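Chaperone CupB2 (Pseudomonas aeruginosa, PDB 3Q48) probably acts as a periplasmic chaperone of the PapD type, assisting the folding and assembly of fimbrial subunits. Local coordinates at residues Val50-Thr53 with Pro57-Ala60; Gly67-Pro72 with Ser135-Phe140; Arg139-Phe144 with Lys203-Pro208; Ala188-Ile193 with Met199-Gly204. One frame throughout, in Å; residues are numbered along the deposited sequence.

In the fold
Contacts 1 and 2 lie in the N-terminal, PapD_N domain, contact 4 in the C-terminal domain, and contact 3 bridges the two. Along the chain, contact 1 closes before contact 2 opens; strand 136-145 then links contact 2 to contact 3, the two sharing Arg-139 and Phe-140. Strand 197-206 joins contacts 3 and 4 in the same way through Lys-203 and Gly-204. The centres of contacts 1 and 4 are about 34 Å apart, whereas contact 3 lies about 15 Å from contact 2 and about 17 Å from contact 4, centre to centre. Strands 136-145 and 197-206 thus each run from their own domain to the interface, consistent with the two-domain architecture of periplasmic pilus chaperones.

Contact 1: Val50-Thr53 with Pro57-Ala60; sequences VSNT and PVLA
The side-chain amide of Asn-52 presents one of its faces to Val-58, whose two methyls both stand on that side, while the backbone of Pro-57 passes beyond its nitrogen. CG1 of Val-58 makes the closest approach, 3.6 Å from Asn-52 ND2, and lies over the outer end of the amide, with Asn-52 OD1 a little farther off at 4.0 Å. CG2 of Val-58 is also 4.0 Å from Asn-52 ND2. The CA of Pro-57 comes within 3.8 Å of Asn-52 ND2. No hydrogen bond joins the two segments directly. Instead the amide is fixed by its surroundings: ND2 donates to the carbonyls of Val-89 and Thr-56, and OD1 is bonded to Ser-54 OG, so this buried polar group is held at both ends. The side chain leaves the strand toward Val-58, and chi1 of 172° keeps the amide directed across to it. The backbones themselves do not pair; the CA atoms of Asn-52 and Val-58 are 7.3 Å apart, and Asn-52 bonds to Gly-93 while Val-58 bonds to Val-89. The contact packs the ends of strands 45-52 and 58-65 beside the short loop where the chain passes between layers of an Ig-like β-sandwich.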
loop_
_atom_site.group_PDB
_atom_site.type_symbol
_atom_site.label_atom_id
_atom_site.label_comp_id
_atom_site.label_asym_id
_atom_site.label_seq_id
_atom_site.Cartn_x
_atom_site.Cartn_y
_atom_site.Cartn_z
ATOM N N VAL A 50 -1.170 -6.722 15.524
ATOM C CA VAL A 50 -0.008 -7.498 15.161
ATOM C C VAL A 50 0.050 -8.759 16.008
ATOM O O VAL A 50 0.092 -8.677 17.211
ATOM C CB VAL A 50 1.319 -6.708 15.315
ATOM C CG1 VAL A 50 1.235 -5.359 14.594
ATOM C CG2 VAL A 50 1.666 -6.508 16.782
ATOM N N SER A 51 0.042 -9.921 15.368
ATOM C CA SER A 51 0.044 -11.217 16.039
ATOM C C SER A 51 1.432 -11.823 16.104
ATOM O O SER A 51 2.240 -11.697 15.175
ATOM C CB SER A 51 -0.840 -12.225 15.308
ATOM O OG SER A 51 -2.167 -11.771 15.189
ATOM N N ASN A 52 1.700 -12.486 17.223
ATOM C CA ASN A 52 2.917 -13.261 17.404
ATOM C C ASN A 52 2.514 -14.722 17.269
ATOM O O ASN A 52 1.839 -15.303 18.147
ATOM C CB ASN A 52 3.542 -12.940 18.754
ATOM C CG ASN A 52 4.681 -13.824 19.091
ATOM O OD1 ASN A 52 5.069 -14.665 18.294
ATOM N ND2 ASN A 52 5.234 -13.658 20.298
ATOM N N THR A 53 2.886 -15.313 16.134
ATOM C CA THR A 53 2.375 -16.653 15.832
ATOM C C THR A 53 3.227 -17.771 16.458
ATOM O O THR A 53 2.749 -18.904 16.643
ATOM C CB THR A 53 2.110 -16.846 14.323
ATOM O OG1 THR A 53 1.159 -17.901 14.154
ATOM C CG2 THR A 53 3.405 -17.133 13.553
ATOM N N PRO A 57 7.818 -14.943 23.473
ATOM C CA PRO A 57 7.559 -13.475 23.342
ATOM C C PRO A 57 8.537 -12.741 22.395
ATOM O O PRO A 57 9.691 -13.127 22.286
ATOM C CB PRO A 57 7.721 -12.944 24.779
ATOM C CG PRO A 57 8.465 -14.030 25.525
ATOM C CD PRO A 57 8.092 -15.342 24.862
ATOM N N VAL A 58 8.073 -11.682 21.737
ATOM C CA VAL A 58 8.896 -10.881 20.858
ATOM C C VAL A 58 8.611 -9.434 21.149
ATOM O O VAL A 58 7.494 -9.097 21.563
ATOM C CB VAL A 58 8.537 -11.124 19.386
ATOM C CG1 VAL A 58 8.416 -12.612 19.102
ATOM C CG2 VAL A 58 7.237 -10.440 19.024
ATOM N N LEU A 59 9.601 -8.568 20.925
ATOM C CA LEU A 59 9.350 -7.137 20.926
ATOM C C LEU A 59 9.038 -6.666 19.528
ATOM O O LEU A 59 9.719 -7.011 18.556
ATOM C CB LEU A 59 10.516 -6.319 21.510
ATOM C CG LEU A 59 10.967 -6.499 22.961
ATOM C CD1 LEU A 59 12.217 -5.644 23.314
ATOM C CD2 LEU A 59 9.856 -6.243 23.924
ATOM N N ALA A 60 8.001 -5.854 19.425
ATOM C CA ALA A 60 7.629 -5.284 18.153
ATOM C C ALA A 60 7.841 -3.780 18.201
ATOM O O ALA A 60 7.233 -3.108 19.017
ATOM C CB ALA A 60 6.180 -5.606 17.830
#

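Contact 2: Gly67-Pro72 with Ser135-Phe140; sequences GRQDVP and SFRSRF
Gln-69 lies flat on the guanidinium of Arg-139, and these two side chains account for most of the surface the contact buries. Their planes are only 5° apart: Gln-69 CD sits 3.4 Å from Arg-139 CZ, over the centre of the group, in a parallel stack of amide on guanidinium. Gln-69 NE2 comes to rest above Arg-139 NE at 3.4 Å, but both are donors, so this is stacking and not hydrogen bonding. The two side chains come from opposite directions, Arg-139 stretched out from CG to NE and Gln-69 extended beyond CG. The third partner, Arg-137, meets the other end of the amide. Gln-69 OE1 stands over a face of its guanidinium, 3.5 Å from Arg-137 NH2, with the planes turned 75° apart; the angle is too poor for a hydrogen bond. What steadies the arginines lies elsewhere: Arg-139 NH1 forms a salt bridge with Asp-65 and bonds to Asn-117, which also takes Arg-137 NH2, and Arg-139 makes a cation-pi contact with Trp-115. The exposed loop between strands 58-65 and 80-89 therefore leans on the face of strand 136-145 that carries Arg-137 and Arg-139, beside strand 112-121, to which 136-145 is hydrogen-bonded.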
loop_
_atom_site.group_PDB
_atom_site.type_symbol
_atom_site.label_atom_id
_atom_site.label_comp_id
_atom_site.label_asym_id
_atom_site.label_seq_id
_atom_site.Cartn_x
_atom_site.Cartn_y
_atom_site.Cartn_z
ATOM N N GLY A 67 8.559 7.450 2.991
ATOM C CA GLY A 67 9.186 6.754 1.841
ATOM C C GLY A 67 10.712 6.696 1.921
ATOM O O GLY A 67 11.351 5.819 1.333
ATOM N N ARG A 68 11.303 7.664 2.622
ATOM C CA ARG A 68 12.729 7.659 2.960
ATOM C C ARG A 68 13.002 6.659 4.098
ATOM O O ARG A 68 12.490 6.833 5.214
ATOM C CB ARG A 68 13.148 9.053 3.409
ATOM C CG ARG A 68 12.741 10.134 2.487
ATOM C CD ARG A 68 13.656 11.338 2.649
ATOM N NE ARG A 68 13.073 12.426 3.448
ATOM C CZ ARG A 68 13.755 13.515 3.842
ATOM N NH1 ARG A 68 15.048 13.659 3.534
ATOM N NH2 ARG A 68 13.156 14.464 4.563
ATOM N N GLN A 69 13.802 5.628 3.821
ATOM C CA GLN A 69 14.129 4.572 4.809
ATOM C C GLN A 69 15.561 4.684 5.238
ATOM O O GLN A 69 16.103 3.804 5.922
ATOM C CB GLN A 69 14.027 3.200 4.179
ATOM C CG GLN A 69 12.801 2.973 3.364
ATOM C CD GLN A 69 12.706 1.537 3.031
ATOM O OE1 GLN A 69 13.054 0.696 3.869
ATOM N NE2 GLN A 69 12.271 1.217 1.817
ATOM N N ASP A 70 16.201 5.747 4.799
ATOM C CA ASP A 70 17.628 5.804 4.869
ATOM C C ASP A 70 18.041 6.922 5.833
ATOM O O ASP A 70 19.191 7.372 5.797
ATOM C CB ASP A 70 18.158 6.041 3.470
ATOM C CG ASP A 70 17.967 7.467 3.035
ATOM O OD1 ASP A 70 18.821 8.292 3.438
ATOM O OD2 ASP A 70 16.978 7.779 2.319
ATOM N N VAL A 71 17.102 7.356 6.683
ATOM C CA VAL A 71 17.340 8.406 7.664
ATOM C C VAL A 71 16.525 8.171 8.926
ATOM O O VAL A 71 15.450 7.600 8.872
ATOM C CB VAL A 71 17.005 9.787 7.098
ATOM C CG1 VAL A 71 18.198 10.340 6.303
ATOM C CG2 VAL A 71 15.795 9.694 6.203
ATOM N N PRO A 72 17.057 8.601 10.079
ATOM C CA PRO A 72 16.327 8.460 11.337
ATOM C C PRO A 72 14.923 9.016 11.210
ATOM O O PRO A 72 14.754 10.186 10.905
ATOM C CB PRO A 72 17.125 9.308 12.316
ATOM C CG PRO A 72 18.508 9.306 11.773
ATOM C CD PRO A 72 18.356 9.280 10.255
ATOM N N SER A 135 16.867 -10.546 13.447
ATOM C CA SER A 135 15.518 -9.878 13.506
ATOM C C SER A 135 14.884 -9.589 12.131
ATOM O O SER A 135 15.606 -9.421 11.146
ATOM C CB SER A 135 15.613 -8.554 14.287
ATOM O OG SER A 135 16.175 -8.740 15.583
ATOM N N PHE A 136 13.549 -9.512 12.074
ATOM C CA PHE A 136 12.798 -9.405 10.783
ATOM C C PHE A 136 11.903 -8.139 10.633
ATOM O O PHE A 136 11.212 -7.752 11.575
ATOM C CB PHE A 136 11.975 -10.713 10.514
ATOM N N ARG A 137 11.907 -7.511 9.446
ATOM C CA ARG A 137 11.295 -6.186 9.285
ATOM C C ARG A 137 10.232 -6.139 8.233
ATOM O O ARG A 137 10.518 -6.470 7.088
ATOM C CB ARG A 137 12.332 -5.161 8.882
ATOM C CG ARG A 137 11.746 -3.768 8.753
ATOM C CD ARG A 137 12.119 -3.166 7.430
ATOM N NE ARG A 137 11.801 -1.739 7.402
ATOM C CZ ARG A 137 12.711 -0.781 7.270
ATOM N NH1 ARG A 137 13.982 -1.098 7.151
ATOM N NH2 ARG A 137 12.351 0.498 7.250
ATOM N N SER A 138 9.031 -5.676 8.593
ATOM C CA SER A 138 7.903 -5.543 7.659
ATOM C C SER A 138 7.530 -4.109 7.319
ATOM O O SER A 138 7.687 -3.209 8.136
ATOM C CB SER A 138 6.684 -6.232 8.217
ATOM O OG SER A 138 6.651 -7.523 7.694
ATOM N N ARG A 139 6.986 -3.931 6.116
ATOM C CA ARG A 139 6.737 -2.606 5.569
ATOM C C ARG A 139 5.398 -2.519 4.839
ATOM O O ARG A 139 5.291 -3.078 3.753
ATOM C CB ARG A 139 7.877 -2.274 4.628
ATOM C CG ARG A 139 8.041 -0.796 4.399
ATOM C CD ARG A 139 9.348 -0.457 3.761
ATOM N NE ARG A 139 9.189 0.832 3.119
ATOM C CZ ARG A 139 9.408 1.997 3.718
ATOM N NH1 ARG A 139 9.815 2.052 4.992
ATOM N NH2 ARG A 139 9.250 3.111 3.029
ATOM N N PHE A 140 4.402 -1.821 5.428
ATOM C CA PHE A 140 2.981 -1.663 4.917
ATOM C C PHE A 140 2.595 -0.256 4.393
ATOM O O PHE A 140 2.974 0.761 4.962
ATOM C CB PHE A 140 1.957 -2.065 6.011
ATOM C CG PHE A 140 2.289 -3.368 6.653
ATOM C CD1 PHE A 140 1.831 -4.564 6.090
ATOM C CD2 PHE A 140 3.177 -3.420 7.745
ATOM C CE1 PHE A 140 2.217 -5.818 6.645
ATOM C CE2 PHE A 140 3.553 -4.627 8.295
ATOM C CZ PHE A 140 3.075 -5.838 7.760
#

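Contact 3: Arg139-Phe144 with Lys203-Pro208; sequences RFKLFF and KGMVAP
Segments 139-144 and 203-208 run in roughly the same direction but do not pair, with CA atoms 10.7 Å apart between Lys-141 and Met-205 and 11.1 Å apart between Phe-143 and Ala-207. They face each other across the interdomain cleft of a PapD-like chaperone, in which two Ig-like domains are set at an angle; strand 136-145 belongs to the first and strand 197-206 to the second. Met-205 does the bridging. With chi1 at -175° its chain runs on opposite its own backbone N, carrying SD straight out from the second domain to meet both Lys-141 and Phe-143. Lys-141 comes the other way, tip to tip, its chain extended beyond CG. Its NZ is 3.7 Å from Met-205 SD, and its CD lies 3.9 Å from the same sulfur, so both the amine and the aliphatic part of the lysine lie against it. NZ is also tied by a weak hydrogen bond to Ser-186 OG, a second link from strand 136-145 to the C-terminal domain. The same sulfur also reaches the edge of the Phe-143 ring, nearest CE1, a Met-aromatic contact with SD 5.5 Å from the Phe-143 centroid and 86° off the ring normal. Leu-113 of strand 112-121 touches both Phe-143 and Met-205 and adds an apolar neighbour to the group. The terminal methyl of Met-205 is bent back at chi3 (54°), and its CE settles 4.1 Å from Lys-141 CE.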
loop_
_atom_site.group_PDB
_atom_site.type_symbol
_atom_site.label_atom_id
_atom_site.label_comp_id
_atom_site.label_asym_id
_atom_site.label_seq_id
_atom_site.Cartn_x
_atom_site.Cartn_y
_atom_site.Cartn_z
ATOM N N ARG A 139 6.986 -3.931 6.116
ATOM C CA ARG A 139 6.737 -2.606 5.569
ATOM C C ARG A 139 5.398 -2.519 4.839
ATOM O O ARG A 139 5.291 -3.078 3.753
ATOM C CB ARG A 139 7.877 -2.274 4.628
ATOM C CG ARG A 139 8.041 -0.796 4.399
ATOM C CD ARG A 139 9.348 -0.457 3.761
ATOM N NE ARG A 139 9.189 0.832 3.119
ATOM C CZ ARG A 139 9.408 1.997 3.718
ATOM N NH1 ARG A 139 9.815 2.052 4.992
ATOM N NH2 ARG A 139 9.250 3.111 3.029
ATOM N N PHE A 140 4.402 -1.821 5.428
ATOM C CA PHE A 140 2.981 -1.663 4.917
ATOM C C PHE A 140 2.595 -0.256 4.393
ATOM O O PHE A 140 2.974 0.761 4.962
ATOM C CB PHE A 140 1.957 -2.065 6.011
ATOM C CG PHE A 140 2.289 -3.368 6.653
ATOM C CD1 PHE A 140 1.831 -4.564 6.090
ATOM C CD2 PHE A 140 3.177 -3.420 7.745
ATOM C CE1 PHE A 140 2.217 -5.818 6.645
ATOM C CE2 PHE A 140 3.553 -4.627 8.295
ATOM C CZ PHE A 140 3.075 -5.838 7.760
ATOM N N LYS A 141 1.817 -0.201 3.321
ATOM C CA LYS A 141 1.402 1.059 2.800
ATOM C C LYS A 141 0.403 1.662 3.748
ATOM O O LYS A 141 -0.512 0.957 4.229
ATOM C CB LYS A 141 0.762 0.881 1.431
ATOM C CG LYS A 141 1.744 0.558 0.388
ATOM C CD LYS A 141 1.056 0.084 -0.893
ATOM C CE LYS A 141 2.160 -0.584 -1.766
ATOM N NZ LYS A 141 1.650 -1.226 -3.012
ATOM N N LEU A 142 0.555 2.964 4.000
ATOM C CA LEU A 142 -0.482 3.735 4.700
ATOM C C LEU A 142 -1.066 4.807 3.758
ATOM O O LEU A 142 -0.361 5.667 3.238
ATOM C CB LEU A 142 0.074 4.339 5.987
ATOM C CG LEU A 142 -0.849 4.774 7.157
ATOM C CD1 LEU A 142 -0.007 5.118 8.361
ATOM C CD2 LEU A 142 -1.670 5.983 6.840
ATOM N N PHE A 143 -2.351 4.720 3.495
ATOM C CA PHE A 143 -3.042 5.670 2.642
ATOM C C PHE A 143 -3.847 6.693 3.469
ATOM O O PHE A 143 -4.868 6.378 4.084
ATOM C CB PHE A 143 -3.980 4.953 1.646
ATOM C CG PHE A 143 -3.293 3.914 0.784
ATOM C CD1 PHE A 143 -2.474 4.288 -0.273
ATOM C CD2 PHE A 143 -3.503 2.560 1.018
ATOM C CE1 PHE A 143 -1.842 3.308 -1.085
ATOM C CE2 PHE A 143 -2.898 1.571 0.220
ATOM C CZ PHE A 143 -2.089 1.931 -0.825
ATOM N N PHE A 144 -3.379 7.933 3.487
ATOM C CA PHE A 144 -4.197 8.987 4.071
ATOM C C PHE A 144 -5.182 9.411 3.012
ATOM O O PHE A 144 -4.766 9.803 1.901
ATOM C CB PHE A 144 -3.380 10.185 4.429
ATOM C CG PHE A 144 -4.169 11.234 5.058
ATOM C CD1 PHE A 144 -4.525 11.122 6.412
ATOM C CD2 PHE A 144 -4.601 12.331 4.311
ATOM C CE1 PHE A 144 -5.284 12.133 7.059
ATOM C CE2 PHE A 144 -5.402 13.363 4.932
ATOM C CZ PHE A 144 -5.741 13.255 6.312
ATOM N N LYS A 203 4.271 -6.234 -11.284
ATOM C CA LYS A 203 3.328 -5.645 -10.372
ATOM C C LYS A 203 3.813 -4.233 -10.055
ATOM O O LYS A 203 4.796 -3.760 -10.634
ATOM C CB LYS A 203 3.239 -6.486 -9.091
ATOM C CG LYS A 203 4.571 -6.695 -8.356
ATOM C CD LYS A 203 4.543 -8.067 -7.668
ATOM C CE LYS A 203 5.278 -8.064 -6.329
ATOM N NZ LYS A 203 4.674 -7.041 -5.399
ATOM N N GLY A 204 3.142 -3.560 -9.139
ATOM C CA GLY A 204 3.555 -2.221 -8.792
ATOM C C GLY A 204 2.379 -1.381 -8.376
ATOM O O GLY A 204 1.315 -1.894 -7.991
ATOM N N MET A 205 2.569 -0.082 -8.441
ATOM C CA MET A 205 1.584 0.840 -7.935
ATOM C C MET A 205 1.727 2.091 -8.760
ATOM O O MET A 205 2.855 2.512 -9.071
ATOM C CB MET A 205 1.881 1.186 -6.474
ATOM C CG MET A 205 0.829 2.029 -5.872
ATOM S SD MET A 205 0.922 2.282 -4.090
ATOM C CE MET A 205 2.603 2.917 -3.853
ATOM N N VAL A 206 0.584 2.673 -9.095
ATOM C CA VAL A 206 0.547 3.908 -9.801
ATOM C C VAL A 206 -0.140 4.908 -8.851
ATOM O O VAL A 206 -1.165 4.627 -8.202
ATOM C CB VAL A 206 -0.147 3.763 -11.209
ATOM C CG1 VAL A 206 -1.674 3.490 -11.084
ATOM C CG2 VAL A 206 0.116 4.993 -12.093
ATOM N N ALA A 207 0.498 6.064 -8.757
ATOM C CA ALA A 207 0.136 7.153 -7.855
ATOM C C ALA A 207 -0.974 7.963 -8.522
ATOM O O ALA A 207 -1.065 7.968 -9.783
ATOM C CB ALA A 207 1.386 8.034 -7.627
ATOM N N PRO A 208 -1.800 8.657 -7.708
ATOM C CA PRO A 208 -2.849 9.511 -8.278
ATOM C C PRO A 208 -2.286 10.482 -9.359
ATOM O O PRO A 208 -1.178 10.992 -9.230
ATOM C CB PRO A 208 -3.352 10.342 -7.079
ATOM C CG PRO A 208 -2.790 9.680 -5.846
ATOM C CD PRO A 208 -1.533 8.966 -6.287
#

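Contact 4: Ala188-Ile193 with Met199-Gly204; sequences ASVELI and MSVGKG
Leu-192 and Met-199 form a reciprocal pair of backbone hydrogen bonds: Met-199 N donates to Leu-192 O at 2.7 Å, and Leu-192 N to Met-199 O at 2.9 Å. A third bond runs from Val-201 N to Val-190 O, at 3.0 Å. Between them Glu-191 and Ser-200 form a non-hydrogen-bonded pair, where Glu-191 CA makes a CA-H...O contact with Met-199 O at 3.5 Å. Strands 189-193 and 199-204 are antiparallel, with their directions 152° apart, and belong to the β-hairpin 185-194/197-206. In the Ig-like C-terminal domain this hairpin forms one side of a four-stranded sheet, with 197-206 outermost and 185-194 bonded on its other side to strand 227-233. The register shifts by one residue at Val-201, as Glu-191 lies nearest Ser-200 but Ser-189 nearest Lys-203, consistent with a β bulge in the outer strand. With CG1 of Val-201 beside the backbone N and opposite the carbonyl carbon (chi1 -58°), CG2 falls between N and C and meets Val-190 CG1 obliquely, while CG1 touches Leu-192 CG at 4.0 Å, the two side chains crossing at about a right angle. Phe-214 of strand 210-214 covers Val-190 and Val-201 from the opposing layer of the domain. Leu-192 CB also packs on Met-199 CG at 3.6 Å. Where segment 188-193 begins, Lys-203 CB rests 3.6 Å from Ala-188 O, while the amine end of the chain turns off from the hairpin partner.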
loop_
_atom_site.group_PDB
_atom_site.type_symbol
_atom_site.label_atom_id
_atom_site.label_comp_id
_atom_site.label_asym_id
_atom_site.label_seq_id
_atom_site.Cartn_x
_atom_site.Cartn_y
_atom_site.Cartn_z
ATOM N N ALA A 188 -1.372 -6.325 -8.124
ATOM C CA ALA A 188 -0.735 -7.582 -7.743
ATOM C C ALA A 188 -0.146 -8.250 -8.960
ATOM O O ALA A 188 0.757 -9.101 -8.837
ATOM C CB ALA A 188 -1.732 -8.535 -7.054
ATOM N N SER A 189 -0.671 -7.904 -10.140
ATOM C CA SER A 189 -0.159 -8.483 -11.389
ATOM C C SER A 189 -0.699 -7.712 -12.525
ATOM O O SER A 189 -1.802 -7.186 -12.430
ATOM C CB SER A 189 -0.565 -9.961 -11.555
ATOM O OG SER A 189 -1.967 -10.097 -11.700
ATOM N N VAL A 190 0.088 -7.634 -13.596
ATOM C CA VAL A 190 -0.290 -6.977 -14.832
ATOM C C VAL A 190 0.191 -7.899 -15.917
ATOM O O VAL A 190 1.286 -8.419 -15.844
ATOM C CB VAL A 190 0.434 -5.617 -14.960
ATOM C CG1 VAL A 190 0.177 -4.918 -16.353
ATOM C CG2 VAL A 190 0.029 -4.739 -13.806
ATOM N N GLU A 191 -0.630 -8.117 -16.929
ATOM C CA GLU A 191 -0.337 -9.115 -17.941
ATOM C C GLU A 191 -0.840 -8.601 -19.251
ATOM O O GLU A 191 -1.931 -8.003 -19.299
ATOM C CB GLU A 191 -1.051 -10.457 -17.647
ATOM C CG GLU A 191 -0.890 -10.974 -16.242
ATOM C CD GLU A 191 -1.581 -12.299 -15.994
ATOM O OE1 GLU A 191 -2.747 -12.485 -16.377
ATOM O OE2 GLU A 191 -0.949 -13.170 -15.387
ATOM N N LEU A 192 -0.041 -8.860 -20.292
ATOM C CA LEU A 192 -0.425 -8.734 -21.700
ATOM C C LEU A 192 -0.960 -10.079 -22.153
ATOM O O LEU A 192 -0.370 -11.110 -21.827
ATOM C CB LEU A 192 0.784 -8.340 -22.584
ATOM C CG LEU A 192 1.454 -6.993 -22.258
ATOM C CD1 LEU A 192 2.363 -6.515 -23.394
ATOM C CD2 LEU A 192 0.389 -5.916 -21.937
ATOM N N ILE A 193 -2.060 -10.062 -22.924
ATOM C CA ILE A 193 -2.724 -11.284 -23.405
ATOM C C ILE A 193 -2.985 -11.181 -24.900
ATOM O O ILE A 193 -3.467 -10.157 -25.377
ATOM C CB ILE A 193 -4.045 -11.534 -22.605
ATOM C CG1 ILE A 193 -3.717 -11.803 -21.128
ATOM C CG2 ILE A 193 -4.833 -12.692 -23.159
ATOM C CD1 ILE A 193 -4.847 -12.276 -20.345
ATOM N N MET A 199 1.636 -12.827 -21.076
ATOM C CA MET A 199 2.995 -12.310 -20.916
ATOM C C MET A 199 2.975 -11.367 -19.745
ATOM O O MET A 199 2.354 -10.326 -19.787
ATOM C CB MET A 199 3.488 -11.659 -22.209
ATOM C CG MET A 199 2.354 -11.486 -23.207
ATOM S SD MET A 199 2.572 -12.030 -24.920
ATOM C CE MET A 199 2.847 -13.802 -24.770
ATOM N N SER A 200 3.620 -11.781 -18.675
ATOM C CA SER A 200 3.575 -11.070 -17.439
ATOM C C SER A 200 4.504 -9.864 -17.460
ATOM O O SER A 200 5.694 -10.015 -17.753
ATOM C CB SER A 200 3.985 -12.005 -16.306
ATOM O OG SER A 200 3.816 -11.306 -15.086
ATOM N N VAL A 201 3.983 -8.673 -17.153
ATOM C CA VAL A 201 4.847 -7.481 -17.127
ATOM C C VAL A 201 5.173 -6.916 -15.729
ATOM O O VAL A 201 5.829 -5.920 -15.609
ATOM C CB VAL A 201 4.403 -6.379 -18.131
ATOM C CG1 VAL A 201 4.371 -6.940 -19.569
ATOM C CG2 VAL A 201 3.085 -5.768 -17.764
ATOM N N GLY A 202 4.755 -7.570 -14.661
ATOM C CA GLY A 202 5.123 -7.082 -13.365
ATOM C C GLY A 202 3.965 -6.590 -12.527
ATOM O O GLY A 202 2.830 -6.572 -12.983
ATOM N N LYS A 203 4.271 -6.234 -11.284
ATOM C CA LYS A 203 3.328 -5.645 -10.372
ATOM C C LYS A 203 3.813 -4.233 -10.055
ATOM O O LYS A 203 4.796 -3.760 -10.634
ATOM C CB LYS A 203 3.239 -6.486 -9.091
ATOM C CG LYS A 203 4.571 -6.695 -8.356
ATOM C CD LYS A 203 4.543 -8.067 -7.668
ATOM C CE LYS A 203 5.278 -8.064 -6.329
ATOM N NZ LYS A 203 4.674 -7.041 -5.399
ATOM N N GLY A 204 3.142 -3.560 -9.139
ATOM C CA GLY A 204 3.555 -2.221 -8.792
ATOM C C GLY A 204 2.379 -1.381 -8.376
ATOM O O GLY A 204 1.315 -1.894 -7.991
#